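Local structure of isochorismatase family protein family (Burkholderia thailandensis, 3TXY) at residues V14-I19 against N47-R52; T61-Q64 against V69-K72; V161-W164 against A168-F171; D116-L121 against N150-V155; H107-F112 against T136-E141. The protein is of unknown function, though it belongs to the isochorismatase family, whose members are generally assigned hydrolase activity. One frame throughout, in Å; residues are numbered along the deposited sequence.

Overall arrangement
The five contacts belong to one alpha/beta domain built on a parallel sheet. Contacts 1 and 2 lie on opposite sides of the chain's centre, their own centres 27 Å apart. Contact 5 is the hub: Ser62 O of contact 2 meets His107 ND1 at 2.7 Å, a probable hydrogen bond, and Gln169 OE1 of contact 3 likewise meets Thr136 OG1 at 2.7 Å. Ile19 of contact 1 packs on Ala111, Gly139 and Val140, and Leu117 of contact 4 on Ala111 and Phe112. Contact 5 probably lies at the family's active-site helix start, with Gly139 at the usual cysteine position. Contacts 3 and 5, centred 13 Å apart, both reach the second subunit. A 1,2-ethanediol lies about 4 Å from Trp164.

Contact 1. Residues V14-I19 against N47-R52; sequences VALVAI and NAFRAR
Leu16 CB sits over the centre of one face of the Phe49 ring, and the carbonyl carbon of Val14 lies at its edge, in plane. The evidence for a CH-pi contact is direct: CB of Leu16 is 3.8 Å from the Phe49 centroid and only 5° off the ring normal. Val14 CG1, 3.7 Å from Phe49 CE2, sits oblique to the ring, over neither its face nor its edge. The strand backbone takes part as well, since Ala15 C is 3.5 Å from CE2 of Phe49. With Leu16 CG anti to the backbone N (chi1 -172°), CD1 extends to 4.1 Å from Phe49 CE1. Strand 14-19 and helix 47-51 run at 148° to each other, their axes 9.0 Å apart at closest approach. Leu54, Val56 and Leu193 also pack on Phe49, so the ring also meets the following loop, strand 56-61 and helix 186-194. At the helix end, Arg52 NH1 donates to Ala48 O (2.8 Å). No hydrogen bond crosses between the segments, and the backbone of Leu16 is already paired with Pro55 and Ile57; between strand 14-19 and this helix turn the contact rests on one buried aromatic ring, by apolar and CH-pi contact.

Contact 2. Residues T61-Q64 against V69-K72; sequences TSYQ and VALK
Tyr63 and Val69 are joined through a single water instead of a direct hydrogen bond: the water donates to Tyr63 O at 2.9 Å and accepts from Val69 N, also at 2.9 Å. Both segments belong to the loop between strand 56-61 and helix 86-89, and the contact packs two parts of that loop together, the CA atoms of Tyr63 and Val69 5.9 Å apart. Packing round the Tyr63 ring supplies the rest. Ala70 CB lies over one face, 4.1 Å from the ring centroid and 26° off the normal, a CH-pi contact displaced toward the CD2-CE2 side. That side also receives the Ala70 backbone, with CA 3.7 Å from Tyr63 CD2. Val69 approaches differently: its CG1 branch is at the ring edge, near the plane, and 4.1 Å from CD2 of Tyr63. Tyr63 CG stands anti to its carbonyl carbon (chi1 -55°), which swings the ring away from the carbonyl that holds the water. Just before it, Ser62 OG accepts from Gln64 N (3.2 Å, 163° at the hydrogen), an ST turn that shapes the chain as it leaves strand 56-61. Outside the two segments, Pro82 packs against both Tyr63 and Ala70, Gln64 NE2 bonds to Leu84 O, and Leu71 touches Asn151 of the second subunit. The chemistry is thus divided: a water satisfies one backbone carbonyl and one backbone N-H, while the grip between the side chains is wholly apolar, with alanine on the aromatic face and valine at its edge.

Contact 3. Residues V161-W164 against A168-F171; sequences VSTW and AQTF
The chain leaves strand 153-162 and turns at once into helix 166-180, bringing the CA atoms of Thr163 and Gln169 to 6.1 Å. Gln169 is the polar link. Its side chain sets out extended, CG opposite the backbone N, and then bends at chi2 (84°), which carries the amide back to the strand. There NE2 donates to Val161 O at 2.9 Å with 150° at the hydrogen; the donor stands above the carbonyl plane, 40° out of it, and so away from the lone-pair directions. The other amide atom, Gln169 OE1, bonds to Thr136 OG1, and with both ends of the amide engaged its rotation is fixed. The Thr163 methyl packs on Gln169, CG2 lying 3.4 Å from its backbone N and 3.5 Å from its OE1, while Thr163 OG1 turns to Asn137 OD1. Farther along, Ala168 CB rests over one face of the Trp164 indole, 3.7 Å from CE2 of Trp164 and offset toward the rim; Thr163 OG1 lies over the indole face as well. Lys179 of the second subunit makes a cation-pi contact with Trp164, and Phe171 stacks on Phe171 of that subunit, placing this corner at the dimer interface. The two segments flank the strand-to-helix junction of the beta-alpha-beta unit of strand 153-162, helix 166-180 and strand 182-184, with a glutamine side chain tying helix to strand in an alpha/beta fold with a parallel sheet.

Contact 4. Residues D116-L121 against N150-V155; sequences DLDVQL and NNYNVV
Tyr152 OH donates to Asp118 OD1 across a short 2.6 Å, the one hydrogen bond between the segments. Asp118 OD1 lies at the ring edge, in the plane of the tyrosine, yet the hydroxyl meets it from above the carboxylate plane, 47° out of it; the two planes are 77° apart. Leu121 covers one ring face, its CD1 3.8 Å above the plane and offset toward the rim, and its CB is 3.3 Å from Tyr152 OH. The hydroxyl is thus held between a carboxylate oxygen and a leucine methylene. One shell out, Asp118 OD2 forms a salt bridge with Arg122 NH1, which would help to keep the carboxylate charged. The first torsion of Asp118 is trans (chi1 -171°), which sends the carboxylate off the helix toward the tyrosine, and Phe112 packs on its CB. On the other side, Tyr152 is positioned by a Schellman motif: its N bonds to Ala147 O, Asn151 N to Tyr148 O, and Asn151 has the positive phi expected there. This is the helix-to-strand passage of a beta-alpha-beta unit, where helix 136-149 ends and strand 153-162 begins, pinned by its tyrosine to the neighbouring helix 117-123.

Contact 5. Residues H107-F112 against T136-E141; sequences HQWGAF and TNIGVE
Trp109 lies with one indole face against Ile138, in the isochorismatase-type alpha/beta fold, where the loop after strand 102-106 meets the beginning of helix 136-149. The methyl branch of Ile138 does most of the touching: CG2 is 3.4 Å from the centroid of the five-membered ring and 13° off its normal, a close CH-pi contact, and equally 3.4 Å from Trp109 CG. The longer branch runs on beneath the six-membered ring, with Ile138 CD1 4.1 Å from Trp109 CZ3. This division follows from the isoleucine rotamer: CG1 points opposite the carbonyl carbon (chi1 -58°) and CG2 opposite the amide nitrogen, so both branches address the same ring system. Tyr148 of the second subunit also meets Trp109, its ring inclined to the indole, and Glu149 OE2 of that subunit bonds to Gly110 N. The helix opens with a wider pi-type turn over 136-140. In cysteine hydrolases of this family the nucleophilic cysteine sits at such a helix start; residues 136-141 here include none, and Gly139 probably occupies its place. Lys106 NZ bonds to the carbonyl oxygens of Gln108 and Trp109, fixing the loop backbone. At the closest CA pair, Trp109 and Gly139 4.3 Å apart, the glycine presents a CA-H to that carbonyl: Gly139 CA is 3.2 Å from Trp109 O, with 125° at the hydrogen.

Contact 1. Residues V14-I19 against N47-R52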
# COMPACT_ATOMS: atom_id res chain seq x y z
N VAL A 14 -18.11 -2.53 -13.35
CA VAL A 14 -16.71 -2.12 -13.41
C VAL A 14 -16.58 -0.61 -13.65
O VAL A 14 -17.33 -0.03 -14.42
CB VAL A 14 -15.94 -2.91 -14.50
CG1 VAL A 14 -16.45 -2.57 -15.90
CG2 VAL A 14 -14.43 -2.65 -14.40
N ALA A 15 -15.60 -0.01 -12.98
CA ALA A 15 -15.22 1.38 -13.14
C ALA A 15 -13.76 1.54 -13.58
O ALA A 15 -12.90 0.70 -13.26
CB ALA A 15 -15.44 2.13 -11.82
N LEU A 16 -13.51 2.61 -14.34
CA LEU A 16 -12.17 3.04 -14.72
C LEU A 16 -11.72 4.09 -13.70
O LEU A 16 -12.43 5.04 -13.45
CB LEU A 16 -12.16 3.67 -16.13
CG LEU A 16 -10.79 4.01 -16.74
CD1 LEU A 16 -9.96 2.77 -17.05
CD2 LEU A 16 -10.98 4.83 -18.02
N VAL A 17 -10.54 3.88 -13.10
CA VAL A 17 -9.99 4.80 -12.11
C VAL A 17 -8.58 5.19 -12.57
O VAL A 17 -7.72 4.33 -12.71
CB VAL A 17 -9.92 4.15 -10.71
CG1 VAL A 17 -9.28 5.12 -9.70
CG2 VAL A 17 -11.32 3.74 -10.27
N ALA A 18 -8.38 6.48 -12.83
CA ALA A 18 -7.15 6.98 -13.44
C ALA A 18 -6.44 7.90 -12.46
O ALA A 18 -7.03 8.88 -11.99
CB ALA A 18 -7.50 7.77 -14.71
N ILE A 19 -5.18 7.59 -12.14
CA ILE A 19 -4.47 8.28 -11.05
C ILE A 19 -3.51 9.36 -11.55
O ILE A 19 -2.58 9.07 -12.30
CB ILE A 19 -3.64 7.28 -10.21
CG1 ILE A 19 -4.49 6.12 -9.67
CG2 ILE A 19 -2.97 8.02 -9.06
CD1 ILE A 19 -5.70 6.54 -8.87
N ASN A 47 -13.40 6.28 -23.18
CA ASN A 47 -14.43 6.26 -24.24
C ASN A 47 -15.19 4.92 -24.25
O ASN A 47 -16.42 4.90 -24.35
CB ASN A 47 -13.81 6.51 -25.61
CG ASN A 47 -13.30 7.94 -25.76
OD1 ASN A 47 -13.65 8.83 -24.98
ND2 ASN A 47 -12.45 8.15 -26.75
N ALA A 48 -14.46 3.83 -24.09
CA ALA A 48 -15.05 2.48 -24.04
C ALA A 48 -15.96 2.30 -22.82
O ALA A 48 -17.04 1.69 -22.93
CB ALA A 48 -13.95 1.44 -24.07
N PHE A 49 -15.54 2.83 -21.67
CA PHE A 49 -16.37 2.83 -20.46
C PHE A 49 -17.64 3.68 -20.61
O PHE A 49 -18.74 3.19 -20.35
CB PHE A 49 -15.54 3.26 -19.24
CG PHE A 49 -14.78 2.12 -18.62
CD1 PHE A 49 -13.66 1.58 -19.24
CD2 PHE A 49 -15.21 1.55 -17.42
CE1 PHE A 49 -12.96 0.52 -18.67
CE2 PHE A 49 -14.53 0.48 -16.86
CZ PHE A 49 -13.40 -0.03 -17.47
N ARG A 50 -17.49 4.92 -21.07
CA ARG A 50 -18.64 5.82 -21.19
C ARG A 50 -19.68 5.28 -22.16
O ARG A 50 -20.89 5.35 -21.89
CB ARG A 50 -18.18 7.22 -21.60
CG ARG A 50 -17.41 7.96 -20.49
CD ARG A 50 -17.36 9.45 -20.77
NE ARG A 50 -16.22 10.12 -20.13
CZ ARG A 50 -15.00 10.20 -20.66
NH1 ARG A 50 -14.71 9.64 -21.84
NH2 ARG A 50 -14.04 10.83 -20.00
N ALA A 51 -19.21 4.71 -23.27
CA ALA A 51 -20.05 3.99 -24.25
C ALA A 51 -20.97 2.95 -23.61
O ALA A 51 -22.04 2.65 -24.15
CB ALA A 51 -19.18 3.31 -25.31
N ARG A 52 -20.54 2.39 -22.49
CA ARG A 52 -21.28 1.33 -21.79
C ARG A 52 -21.98 1.83 -20.53
O ARG A 52 -22.49 1.02 -19.74
CB ARG A 52 -20.35 0.16 -21.47
CG ARG A 52 -19.94 -0.63 -22.70
CD ARG A 52 -18.77 -1.56 -22.44
NE ARG A 52 -18.34 -2.29 -23.63
CZ ARG A 52 -17.63 -1.79 -24.64
NH1 ARG A 52 -17.23 -0.51 -24.65
NH2 ARG A 52 -17.30 -2.57 -25.66

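Contact 2. Residues T61-Q64 against V69-K72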
# COMPACT_ATOMS: atom_id res chain seq x y z
N THR A 61 -4.20 14.96 -7.40
CA THR A 61 -3.63 15.35 -6.12
C THR A 61 -3.57 16.86 -6.04
O THR A 61 -3.12 17.54 -6.97
CB THR A 61 -2.20 14.80 -5.98
OG1 THR A 61 -2.24 13.39 -6.16
CG2 THR A 61 -1.58 15.15 -4.63
N SER A 62 -4.02 17.39 -4.92
CA SER A 62 -3.95 18.81 -4.66
C SER A 62 -3.60 19.06 -3.20
O SER A 62 -4.00 18.30 -2.35
CB SER A 62 -5.29 19.48 -4.93
OG SER A 62 -5.21 20.87 -4.71
N TYR A 63 -2.87 20.14 -2.96
CA TYR A 63 -2.59 20.60 -1.61
C TYR A 63 -3.13 22.02 -1.36
O TYR A 63 -2.76 22.67 -0.37
CB TYR A 63 -1.10 20.56 -1.35
CG TYR A 63 -0.50 19.21 -1.60
CD1 TYR A 63 0.38 19.01 -2.65
CD2 TYR A 63 -0.83 18.12 -0.80
CE1 TYR A 63 0.95 17.79 -2.90
CE2 TYR A 63 -0.26 16.88 -1.05
CZ TYR A 63 0.62 16.73 -2.10
OH TYR A 63 1.21 15.52 -2.39
N GLN A 64 -4.01 22.47 -2.26
CA GLN A 64 -4.73 23.74 -2.12
C GLN A 64 -5.51 23.76 -0.81
O GLN A 64 -5.95 22.72 -0.33
CB GLN A 64 -5.67 23.95 -3.32
CG GLN A 64 -4.94 24.10 -4.66
CD GLN A 64 -4.06 25.33 -4.69
OE1 GLN A 64 -4.30 26.28 -3.93
NE2 GLN A 64 -3.05 25.34 -5.54
N VAL A 69 -2.08 20.58 4.18
CA VAL A 69 -2.54 19.21 4.14
C VAL A 69 -1.53 18.21 3.55
O VAL A 69 -1.77 17.01 3.61
CB VAL A 69 -3.91 19.10 3.43
CG1 VAL A 69 -3.77 19.05 1.90
CG2 VAL A 69 -4.66 17.89 3.97
N ALA A 70 -0.42 18.70 2.98
CA ALA A 70 0.68 17.85 2.53
C ALA A 70 1.29 17.15 3.73
O ALA A 70 1.51 17.79 4.77
CB ALA A 70 1.77 18.67 1.85
N LEU A 71 1.61 15.87 3.59
CA LEU A 71 2.25 15.14 4.71
C LEU A 71 3.62 15.73 4.99
O LEU A 71 4.37 16.09 4.04
CB LEU A 71 2.38 13.64 4.41
CG LEU A 71 1.05 12.88 4.49
CD1 LEU A 71 1.10 11.59 3.67
CD2 LEU A 71 0.68 12.59 5.94
N LYS A 72 3.90 15.92 6.28
CA LYS A 72 5.18 16.45 6.75
C LYS A 72 5.89 15.46 7.69
O LYS A 72 6.87 15.80 8.36
CB LYS A 72 4.96 17.83 7.42
O HOH W 1 -3.65 22.26 2.37

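Contact 3. Residues V161-W164 against A168-F171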
# COMPACT_ATOMS: atom_id res chain seq x y z
N VAL A 161 0.13 2.52 -17.14
CA VAL A 161 0.81 2.90 -15.91
C VAL A 161 2.31 3.03 -16.21
O VAL A 161 2.88 2.18 -16.90
CB VAL A 161 0.57 1.92 -14.73
CG1 VAL A 161 -0.93 1.86 -14.38
CG2 VAL A 161 1.10 0.50 -15.01
N SER A 162 2.92 4.10 -15.70
CA SER A 162 4.36 4.33 -15.87
C SER A 162 4.99 4.81 -14.58
O SER A 162 4.32 5.28 -13.66
CB SER A 162 4.62 5.30 -17.02
OG SER A 162 4.19 4.75 -18.25
N THR A 163 6.31 4.66 -14.53
CA THR A 163 7.06 4.94 -13.31
C THR A 163 8.50 5.33 -13.64
O THR A 163 8.81 5.64 -14.79
CB THR A 163 6.93 3.76 -12.32
OG1 THR A 163 7.45 4.14 -11.05
CG2 THR A 163 7.60 2.46 -12.82
N TRP A 164 9.37 5.37 -12.63
CA TRP A 164 10.69 6.01 -12.81
C TRP A 164 11.75 5.14 -13.42
O TRP A 164 12.82 5.65 -13.81
CB TRP A 164 11.20 6.57 -11.48
CG TRP A 164 11.43 5.49 -10.46
CD1 TRP A 164 12.52 4.64 -10.33
CD2 TRP A 164 10.50 5.07 -9.42
NE1 TRP A 164 12.35 3.77 -9.30
CE2 TRP A 164 11.16 3.97 -8.70
CE3 TRP A 164 9.25 5.50 -9.00
CZ2 TRP A 164 10.57 3.36 -7.63
CZ3 TRP A 164 8.67 4.85 -7.91
CH2 TRP A 164 9.31 3.80 -7.26
N ALA A 168 11.48 -0.83 -11.85
CA ALA A 168 10.34 -0.58 -10.94
C ALA A 168 9.03 -0.99 -11.56
O ALA A 168 8.18 -1.58 -10.91
CB ALA A 168 10.29 0.88 -10.53
N GLN A 169 8.86 -0.70 -12.85
CA GLN A 169 7.67 -1.15 -13.56
C GLN A 169 7.54 -2.65 -13.47
O GLN A 169 6.50 -3.18 -13.08
CB GLN A 169 7.72 -0.74 -15.02
CG GLN A 169 6.49 -1.16 -15.82
CD GLN A 169 5.33 -0.18 -15.69
OE1 GLN A 169 5.32 0.67 -14.80
NE2 GLN A 169 4.36 -0.27 -16.62
N THR A 170 8.62 -3.34 -13.83
CA THR A 170 8.62 -4.79 -13.83
C THR A 170 8.37 -5.37 -12.45
O THR A 170 7.60 -6.32 -12.33
CB THR A 170 9.91 -5.36 -14.45
OG1 THR A 170 9.92 -4.99 -15.83
CG2 THR A 170 9.95 -6.90 -14.32
N PHE A 171 9.00 -4.80 -11.43
CA PHE A 171 8.78 -5.27 -10.07
C PHE A 171 7.30 -5.21 -9.68
O PHE A 171 6.74 -6.18 -9.21
CB PHE A 171 9.60 -4.49 -9.06
CG PHE A 171 9.53 -5.07 -7.70
CD1 PHE A 171 8.57 -4.66 -6.79
CD2 PHE A 171 10.39 -6.11 -7.35
CE1 PHE A 171 8.49 -5.25 -5.54
CE2 PHE A 171 10.32 -6.69 -6.09
CZ PHE A 171 9.36 -6.26 -5.20

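Contact 4. Residues D116-L121 against N150-V155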
# COMPACT_ATOMS: atom_id res chain seq x y z
N ASP A 116 -13.58 10.61 -1.44
CA ASP A 116 -14.86 9.94 -1.67
C ASP A 116 -14.79 8.79 -2.66
O ASP A 116 -15.82 8.38 -3.18
CB ASP A 116 -15.95 10.95 -2.09
CG ASP A 116 -15.70 11.64 -3.43
OD1 ASP A 116 -14.53 11.64 -3.94
OD2 ASP A 116 -16.69 12.21 -3.97
N LEU A 117 -13.61 8.25 -2.94
CA LEU A 117 -13.50 7.17 -3.93
C LEU A 117 -14.35 5.95 -3.54
O LEU A 117 -15.14 5.45 -4.33
CB LEU A 117 -12.05 6.76 -4.15
CG LEU A 117 -11.80 5.61 -5.14
CD1 LEU A 117 -12.38 5.91 -6.51
CD2 LEU A 117 -10.30 5.36 -5.25
N ASP A 118 -14.19 5.46 -2.33
CA ASP A 118 -14.94 4.28 -1.93
C ASP A 118 -16.45 4.56 -1.93
O ASP A 118 -17.25 3.75 -2.40
CB ASP A 118 -14.48 3.76 -0.59
CG ASP A 118 -15.09 2.42 -0.27
OD1 ASP A 118 -14.74 1.43 -0.95
OD2 ASP A 118 -15.97 2.39 0.62
N VAL A 119 -16.84 5.72 -1.40
CA VAL A 119 -18.24 6.15 -1.46
C VAL A 119 -18.80 6.12 -2.91
O VAL A 119 -19.92 5.64 -3.17
CB VAL A 119 -18.41 7.56 -0.83
CG1 VAL A 119 -19.67 8.26 -1.35
CG2 VAL A 119 -18.44 7.46 0.69
N GLN A 120 -18.02 6.63 -3.86
CA GLN A 120 -18.46 6.68 -5.27
C GLN A 120 -18.59 5.27 -5.82
O GLN A 120 -19.57 4.93 -6.47
CB GLN A 120 -17.45 7.47 -6.14
CG GLN A 120 -17.38 8.97 -5.84
CD GLN A 120 -18.56 9.76 -6.36
OE1 GLN A 120 -19.43 9.24 -7.05
NE2 GLN A 120 -18.60 11.06 -6.03
N LEU A 121 -17.59 4.43 -5.56
CA LEU A 121 -17.65 3.03 -6.01
C LEU A 121 -18.83 2.27 -5.42
O LEU A 121 -19.61 1.66 -6.16
CB LEU A 121 -16.34 2.28 -5.71
CG LEU A 121 -15.11 2.86 -6.44
CD1 LEU A 121 -13.80 2.32 -5.87
CD2 LEU A 121 -15.17 2.59 -7.93
N ASN A 150 -10.14 -3.75 0.37
CA ASN A 150 -11.53 -3.35 0.39
C ASN A 150 -12.42 -4.20 -0.53
O ASN A 150 -13.59 -3.86 -0.77
CB ASN A 150 -11.64 -1.85 0.09
CG ASN A 150 -11.31 -1.03 1.32
OD1 ASN A 150 -12.19 -0.70 2.11
ND2 ASN A 150 -10.05 -0.81 1.55
N ASN A 151 -11.88 -5.33 -0.97
CA ASN A 151 -12.65 -6.39 -1.62
C ASN A 151 -13.09 -6.07 -3.03
O ASN A 151 -14.07 -6.64 -3.52
CB ASN A 151 -13.88 -6.80 -0.78
CG ASN A 151 -14.41 -8.18 -1.14
OD1 ASN A 151 -13.65 -9.13 -1.30
ND2 ASN A 151 -15.75 -8.30 -1.26
N TYR A 152 -12.36 -5.17 -3.69
CA TYR A 152 -12.56 -4.90 -5.12
C TYR A 152 -11.68 -5.82 -5.94
O TYR A 152 -10.54 -6.10 -5.56
CB TYR A 152 -12.20 -3.45 -5.45
CG TYR A 152 -13.15 -2.44 -4.83
CD1 TYR A 152 -14.38 -2.18 -5.42
CD2 TYR A 152 -12.81 -1.74 -3.68
CE1 TYR A 152 -15.28 -1.28 -4.83
CE2 TYR A 152 -13.68 -0.82 -3.11
CZ TYR A 152 -14.92 -0.60 -3.68
OH TYR A 152 -15.79 0.30 -3.10
N ASN A 153 -12.22 -6.27 -7.08
CA ASN A 153 -11.40 -6.94 -8.10
C ASN A 153 -10.62 -5.86 -8.85
O ASN A 153 -11.22 -4.95 -9.45
CB ASN A 153 -12.26 -7.73 -9.06
CG ASN A 153 -13.07 -8.79 -8.36
OD1 ASN A 153 -12.52 -9.78 -7.87
ND2 ASN A 153 -14.38 -8.57 -8.30
N VAL A 154 -9.30 -5.91 -8.75
CA VAL A 154 -8.43 -4.88 -9.32
C VAL A 154 -7.75 -5.39 -10.59
O VAL A 154 -7.18 -6.49 -10.62
CB VAL A 154 -7.33 -4.45 -8.33
CG1 VAL A 154 -6.42 -3.38 -8.95
CG2 VAL A 154 -7.93 -3.95 -7.01
N VAL A 155 -7.79 -4.57 -11.64
CA VAL A 155 -7.07 -4.81 -12.86
C VAL A 155 -6.17 -3.59 -13.10
O VAL A 155 -6.65 -2.44 -13.12
CB VAL A 155 -8.02 -5.00 -14.06
CG1 VAL A 155 -7.24 -5.27 -15.35
CG2 VAL A 155 -9.01 -6.12 -13.75

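Contact 5. Residues H107-F112 against T136-E141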
# COMPACT_ATOMS: atom_id res chain seq x y z
N HIS A 107 -4.82 13.91 -1.26
CA HIS A 107 -3.73 14.69 -0.63
C HIS A 107 -2.53 13.86 -0.24
O HIS A 107 -1.78 14.25 0.65
CB HIS A 107 -4.23 15.42 0.63
CG HIS A 107 -5.51 16.20 0.44
ND1 HIS A 107 -5.64 17.21 -0.45
CD2 HIS A 107 -6.72 16.14 1.15
CE1 HIS A 107 -6.88 17.73 -0.36
NE2 HIS A 107 -7.53 17.09 0.63
N GLN A 108 -2.38 12.69 -0.86
CA GLN A 108 -1.25 11.77 -0.62
C GLN A 108 -1.21 10.74 -1.74
O GLN A 108 -1.92 10.92 -2.74
CB GLN A 108 -1.35 11.09 0.75
CG GLN A 108 -2.48 10.08 0.84
CD GLN A 108 -3.86 10.73 0.88
OE1 GLN A 108 -4.09 11.64 1.67
NE2 GLN A 108 -4.79 10.23 0.05
N TRP A 109 -0.42 9.66 -1.59
CA TRP A 109 -0.21 8.69 -2.67
C TRP A 109 -1.47 8.05 -3.13
O TRP A 109 -1.89 8.25 -4.28
CB TRP A 109 0.77 7.60 -2.26
CG TRP A 109 2.18 8.06 -2.00
CD1 TRP A 109 2.70 9.35 -2.00
CD2 TRP A 109 3.30 7.21 -1.57
NE1 TRP A 109 4.03 9.34 -1.67
CE2 TRP A 109 4.45 8.09 -1.39
CE3 TRP A 109 3.45 5.86 -1.36
CZ2 TRP A 109 5.69 7.61 -1.01
CZ3 TRP A 109 4.70 5.38 -0.97
CH2 TRP A 109 5.79 6.23 -0.81
N GLY A 110 -2.09 7.28 -2.24
CA GLY A 110 -3.24 6.48 -2.59
C GLY A 110 -4.51 7.29 -2.67
O GLY A 110 -4.65 8.34 -2.03
N ALA A 111 -5.47 6.77 -3.44
CA ALA A 111 -6.68 7.52 -3.77
C ALA A 111 -7.87 7.31 -2.84
O ALA A 111 -8.95 7.84 -3.13
CB ALA A 111 -7.10 7.24 -5.22
N PHE A 112 -7.71 6.58 -1.74
CA PHE A 112 -8.80 6.37 -0.79
C PHE A 112 -8.76 7.31 0.41
O PHE A 112 -9.80 7.87 0.80
CB PHE A 112 -8.79 4.94 -0.32
CG PHE A 112 -9.26 3.95 -1.34
CD1 PHE A 112 -10.60 3.69 -1.50
CD2 PHE A 112 -8.35 3.24 -2.12
CE1 PHE A 112 -11.05 2.75 -2.41
CE2 PHE A 112 -8.78 2.30 -3.03
CZ PHE A 112 -10.14 2.06 -3.19
N THR A 136 3.32 4.02 -11.22
CA THR A 136 2.95 2.62 -11.01
C THR A 136 3.15 2.19 -9.56
O THR A 136 2.24 1.64 -8.95
CB THR A 136 3.78 1.70 -11.92
OG1 THR A 136 3.71 2.21 -13.27
CG2 THR A 136 3.24 0.28 -11.89
N ASN A 137 4.33 2.46 -9.02
CA ASN A 137 4.67 2.02 -7.67
C ASN A 137 4.19 2.90 -6.54
O ASN A 137 4.36 2.55 -5.38
CB ASN A 137 6.19 1.86 -7.50
CG ASN A 137 6.84 1.19 -8.67
OD1 ASN A 137 6.94 1.79 -9.75
ND2 ASN A 137 7.30 -0.05 -8.47
N ILE A 138 3.66 4.09 -6.83
CA ILE A 138 3.34 5.03 -5.78
C ILE A 138 1.81 5.17 -5.69
O ILE A 138 1.17 4.36 -5.03
CB ILE A 138 4.09 6.37 -6.00
CG1 ILE A 138 5.60 6.13 -6.06
CG2 ILE A 138 3.70 7.40 -4.95
CD1 ILE A 138 6.25 5.53 -4.80
N GLY A 139 1.23 6.15 -6.38
CA GLY A 139 -0.21 6.36 -6.32
C GLY A 139 -1.03 5.20 -6.87
O GLY A 139 -2.07 4.84 -6.30
N VAL A 140 -0.57 4.61 -7.97
CA VAL A 140 -1.26 3.46 -8.55
C VAL A 140 -1.22 2.29 -7.57
O VAL A 140 -2.26 1.74 -7.20
CB VAL A 140 -0.68 3.06 -9.91
CG1 VAL A 140 -1.29 1.72 -10.37
CG2 VAL A 140 -0.89 4.20 -10.92
N GLU A 141 -0.03 1.92 -7.12
CA GLU A 141 0.12 0.74 -6.26
C GLU A 141 -0.60 0.89 -4.91
O GLU A 141 -1.24 -0.05 -4.44
CB GLU A 141 1.58 0.41 -6.04
CG GLU A 141 1.79 -0.80 -5.13
CD GLU A 141 3.19 -1.36 -5.21
OE1 GLU A 141 3.89 -1.09 -6.22
OE2 GLU A 141 3.59 -2.08 -4.27